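Local coordinates for putative capsid protein of prophage (Escherichia coli CFT073, PDB 3BQW) that probably serves as the major coat subunit from which the prophage head shell is assembled, at residues Ser233-Ala236 with Ala237-Ala240; Pro339-Ile342 with Arg343-Val346. All coordinates share one frame; numbering follows the deposited sequence.

Interaction 1 of 2, residues Ser233-Ala236 with Ala237-Ala240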
loop_
_atom_site.group_PDB
_atom_site.type_symbol
_atom_site.label_atom_id
_atom_site.label_comp_id
_atom_site.label_asym_id
_atom_site.label_seq_id
_atom_site.Cartn_x
_atom_site.Cartn_y
_atom_site.Cartn_z
ATOM N N SER A 233 -10.593 15.590 -12.872
ATOM C CA SER A 233 -10.821 15.497 -11.413
ATOM C C SER A 233 -12.290 15.225 -11.040
ATOM O O SER A 233 -12.748 15.547 -9.926
ATOM C CB SER A 233 -10.318 16.772 -10.742
ATOM O OG SER A 233 -8.950 16.959 -11.055
ATOM N N GLU A 234 -12.992 14.579 -11.974
ATOM C CA GLU A 234 -14.444 14.479 -11.967
ATOM C C GLU A 234 -14.907 13.321 -11.067
ATOM O O GLU A 234 -16.109 13.186 -10.799
ATOM C CB GLU A 234 -14.933 14.275 -13.410
ATOM C CG GLU A 234 -16.355 14.761 -13.707
ATOM C CD GLU A 234 -16.400 16.024 -14.583
ATOM O OE1 GLU A 234 -15.722 17.025 -14.249
ATOM O OE2 GLU A 234 -17.125 16.010 -15.605
ATOM N N SER A 235 -13.956 12.497 -10.614
ATOM C CA SER A 235 -14.237 11.323 -9.786
ATOM C C SER A 235 -13.189 11.151 -8.690
ATOM O O SER A 235 -12.073 11.662 -8.807
ATOM C CB SER A 235 -14.293 10.063 -10.665
ATOM O OG SER A 235 -13.011 9.660 -11.154
ATOM N N ALA A 236 -13.556 10.436 -7.624
ATOM C CA ALA A 236 -12.592 9.990 -6.612
ATOM C C ALA A 236 -11.429 9.191 -7.232
ATOM O O ALA A 236 -10.284 9.346 -6.815
ATOM C CB ALA A 236 -13.285 9.141 -5.556
ATOM N N ALA A 237 -11.742 8.331 -8.212
ATOM C CA ALA A 237 -10.716 7.538 -8.923
ATOM C C ALA A 237 -9.667 8.457 -9.536
ATOM O O ALA A 237 -8.475 8.280 -9.361
ATOM C CB ALA A 237 -11.368 6.668 -10.014
ATOM N N GLU A 238 -10.148 9.484 -10.222
ATOM C CA GLU A 238 -9.300 10.449 -10.918
ATOM C C GLU A 238 -8.480 11.330 -9.973
ATOM O O GLU A 238 -7.282 11.543 -10.166
ATOM C CB GLU A 238 -10.192 11.305 -11.807
ATOM C CG GLU A 238 -9.463 11.963 -12.879
ATOM C CD GLU A 238 -10.368 12.702 -13.835
ATOM O OE1 GLU A 238 -11.610 12.456 -13.897
ATOM O OE2 GLU A 238 -9.791 13.563 -14.529
ATOM N N LEU A 239 -9.138 11.862 -8.962
ATOM C CA LEU A 239 -8.456 12.568 -7.881
ATOM C C LEU A 239 -7.318 11.755 -7.233
ATOM O O LEU A 239 -6.230 12.280 -6.967
ATOM C CB LEU A 239 -9.469 12.925 -6.794
ATOM C CG LEU A 239 -9.903 14.372 -6.583
ATOM C CD1 LEU A 239 -10.461 15.045 -7.843
ATOM C CD2 LEU A 239 -10.935 14.339 -5.439
ATOM N N ALA A 240 -7.578 10.485 -6.949
ATOM C CA ALA A 240 -6.554 9.622 -6.359
ATOM C C ALA A 240 -5.262 9.497 -7.189
ATOM O O ALA A 240 -4.209 9.247 -6.615
ATOM C CB ALA A 240 -7.122 8.246 -6.073
#
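Ser-235 OG has two hydrogen-bond partners: it accepts the backbone N-H of Glu-238, with OG 3.0 Å from that N and an N-H...O angle of 156°, and it is also hydrogen-bonded to the hydroxyl of Tyr-253. This makes Ser-235 the N-cap of the short helix 236-241. The torsion that does it sets OG between the backbone N and the carbonyl carbon (chi1 72°), so the hydroxyl leans over the first turn and also lies 3.3 Å from Glu-238 CB. Behind the cap the helical ladder starts at once. Leu-239 N reaches Ser-235 O at 2.9 Å in a nearly straight bond, and the next rung joins Ala-240 N to Ala-236 O.

Glu-238, the third residue of the helix, answers with its carboxylate, but not as a full capping box, in which it would bind Ser-235 N. CG stands anti to the backbone N (chi1 -160°) and the chain runs on extended, carrying the carboxylate back to the loop before the cap. There OE2 lies 2.7 Å from Ser-233 N, yet the angle makes this bond weak. OE1 faces Glu-234 N, a bond less certain because that nitrogen is crowded elsewhere in the model. Tyr-253 OH binds OE1 as well, so one tyrosine ties the cap hydroxyl to the carboxylate. Ala-237 rests on Thr-287, while Ala-240 packs against Thr-33 and Leu-34 of helix 30-35.

Elsewhere on the turn, Leu-239 reaches back to Ser-233, in the loop just before the cap. Its CD1 methyl sits 3.1 Å from Ser-233 O and presses on Ser-233 CB at 3.4 Å, closer than two carbons usually come.

Interaction 2 of 2, residues Pro339-Ile342 with Arg343-Val346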
loop_
_atom_site.group_PDB
_atom_site.type_symbol
_atom_site.label_atom_id
_atom_site.label_comp_id
_atom_site.label_asym_id
_atom_site.label_seq_id
_atom_site.Cartn_x
_atom_site.Cartn_y
_atom_site.Cartn_z
ATOM N N PRO A 339 -10.108 -4.238 5.013
ATOM C CA PRO A 339 -11.038 -3.819 3.966
ATOM C C PRO A 339 -12.395 -3.511 4.529
ATOM O O PRO A 339 -12.723 -3.958 5.627
ATOM C CB PRO A 339 -11.101 -5.034 3.043
ATOM C CG PRO A 339 -10.920 -6.201 3.964
ATOM C CD PRO A 339 -9.917 -5.709 5.016
ATOM N N ALA A 340 -13.177 -2.735 3.786
ATOM C CA ALA A 340 -14.564 -2.533 4.114
ATOM C C ALA A 340 -15.245 -3.842 3.739
ATOM O O ALA A 340 -15.488 -4.646 4.617
ATOM C CB ALA A 340 -15.163 -1.319 3.396
ATOM N N ASP A 341 -15.494 -4.090 2.456
ATOM C CA ASP A 341 -16.150 -5.319 1.999
ATOM C C ASP A 341 -15.328 -5.982 0.872
ATOM O O ASP A 341 -15.317 -5.494 -0.262
ATOM C CB ASP A 341 -17.573 -4.998 1.538
ATOM C CG ASP A 341 -18.395 -6.224 1.210
ATOM O OD1 ASP A 341 -17.886 -7.356 1.218
ATOM O OD2 ASP A 341 -19.601 -6.054 0.951
ATOM N N ILE A 342 -14.651 -7.090 1.194
ATOM C CA ILE A 342 -13.775 -7.793 0.237
ATOM C C ILE A 342 -14.558 -8.368 -0.952
ATOM O O ILE A 342 -13.999 -8.631 -2.015
ATOM C CB ILE A 342 -12.938 -8.923 0.957
ATOM C CG1 ILE A 342 -11.626 -9.218 0.210
ATOM C CG2 ILE A 342 -13.797 -10.203 1.241
ATOM C CD1 ILE A 342 -10.530 -8.105 0.371
ATOM N N ARG A 343 -15.861 -8.550 -0.775
ATOM C CA ARG A 343 -16.675 -9.185 -1.811
ATOM C C ARG A 343 -16.898 -8.276 -3.021
ATOM O O ARG A 343 -17.366 -8.712 -4.041
ATOM C CB ARG A 343 -18.010 -9.647 -1.227
ATOM C CG ARG A 343 -17.857 -10.592 -0.036
ATOM C CD ARG A 343 -19.196 -10.834 0.627
ATOM N NE ARG A 343 -19.739 -9.609 1.191
ATOM C CZ ARG A 343 -20.961 -9.486 1.715
ATOM N NH1 ARG A 343 -21.795 -10.519 1.768
ATOM N NH2 ARG A 343 -21.349 -8.311 2.200
ATOM N N LYS A 344 -16.557 -7.006 -2.883
ATOM C CA LYS A 344 -16.742 -6.012 -3.932
ATOM C C LYS A 344 -15.512 -5.799 -4.815
ATOM O O LYS A 344 -15.416 -4.779 -5.510
ATOM C CB LYS A 344 -17.159 -4.696 -3.281
ATOM C CG LYS A 344 -18.478 -4.766 -2.555
ATOM C CD LYS A 344 -18.818 -3.389 -1.944
ATOM C CE LYS A 344 -20.257 -3.375 -1.368
ATOM N NZ LYS A 344 -20.304 -2.536 -0.141
ATOM N N PHE A 345 -14.573 -6.745 -4.781
ATOM C CA PHE A 345 -13.380 -6.732 -5.627
ATOM C C PHE A 345 -13.395 -7.954 -6.518
ATOM O O PHE A 345 -13.646 -9.062 -6.042
ATOM C CB PHE A 345 -12.135 -6.779 -4.754
ATOM C CG PHE A 345 -11.960 -5.561 -3.903
ATOM C CD1 PHE A 345 -11.507 -4.364 -4.470
ATOM C CD2 PHE A 345 -12.249 -5.595 -2.561
ATOM C CE1 PHE A 345 -11.342 -3.258 -3.708
ATOM C CE2 PHE A 345 -12.088 -4.479 -1.790
ATOM C CZ PHE A 345 -11.628 -3.301 -2.359
ATOM N N VAL A 346 -13.189 -7.748 -7.819
ATOM C CA VAL A 346 -13.027 -8.835 -8.761
ATOM C C VAL A 346 -11.649 -8.673 -9.412
ATOM O O VAL A 346 -11.312 -7.609 -9.905
ATOM C CB VAL A 346 -14.158 -8.821 -9.836
ATOM C CG1 VAL A 346 -13.922 -9.896 -10.898
ATOM C CG2 VAL A 346 -15.576 -8.962 -9.167
#
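From Asp-341 the backbone winds into a short 3-10 turn, where Lys-344 N donates to Asp-341 O (3.3 Å), followed by a weak bond from Phe-345 N to Ile-342 O (3.4 Å). Asn-289 ND2 supplies a second hydrogen bond to Asp-341 O.

Asp-341 also works through its side chain. With CG anti to the backbone N (chi1 -173°), the carboxylate turns onto the coil it starts. OD1 takes two donors: Arg-343 NE, at 2.9 Å and almost in line, arrives on the syn lone pair, whereas Arg-343 N, at 3.1 Å, comes from above the carboxylate plane. Arg-343 bends at chi3 to lay its guanidinium side-on against the acid, NE on OD1 and NH2 on OD2 (3.1 Å). The two flat groups are 36° apart, so the grip is twisted rather than coplanar. Lys-344 extends past the other oxygen; its NZ makes a long salt bridge to OD2 at 3.8 Å, completing a network of two cations that should stabilise the ionised acid.

Away from these charges, Phe-345 presents a ring edge to Ile-342 O, and its CD2 touches Ile-342 CD1 at 4.2 Å. The same ring meets Phe-35 edge-to-face.

Because OD1 accepts the N-H two residues on, Asp-341 forms an Asx turn, here leading into a single 3-10 turn within the connection from strand 327-338 to strand 346-349.

How the interactions relate
Interaction 1 closes well before interaction 2 opens along the chain; their centres are 20 Å apart and their nearest atoms about 12 Å, so they do not touch. Shared neighbours connect them. Helix 30-35 meets interaction 1 at Ala-240 and supplies Phe-35 to the ring of Phe-345 in interaction 2. The loop after strand 281-285 likewise serves both, with Thr-287 against 236-237 and Asn-289 against Ala-340, Lys-344 and Phe-345. Both also reach one mixed sheet: Tyr-253, on strand 248-254, holds the helix cap, while Val-346 begins strand 346-349 and bonds to Leu-284.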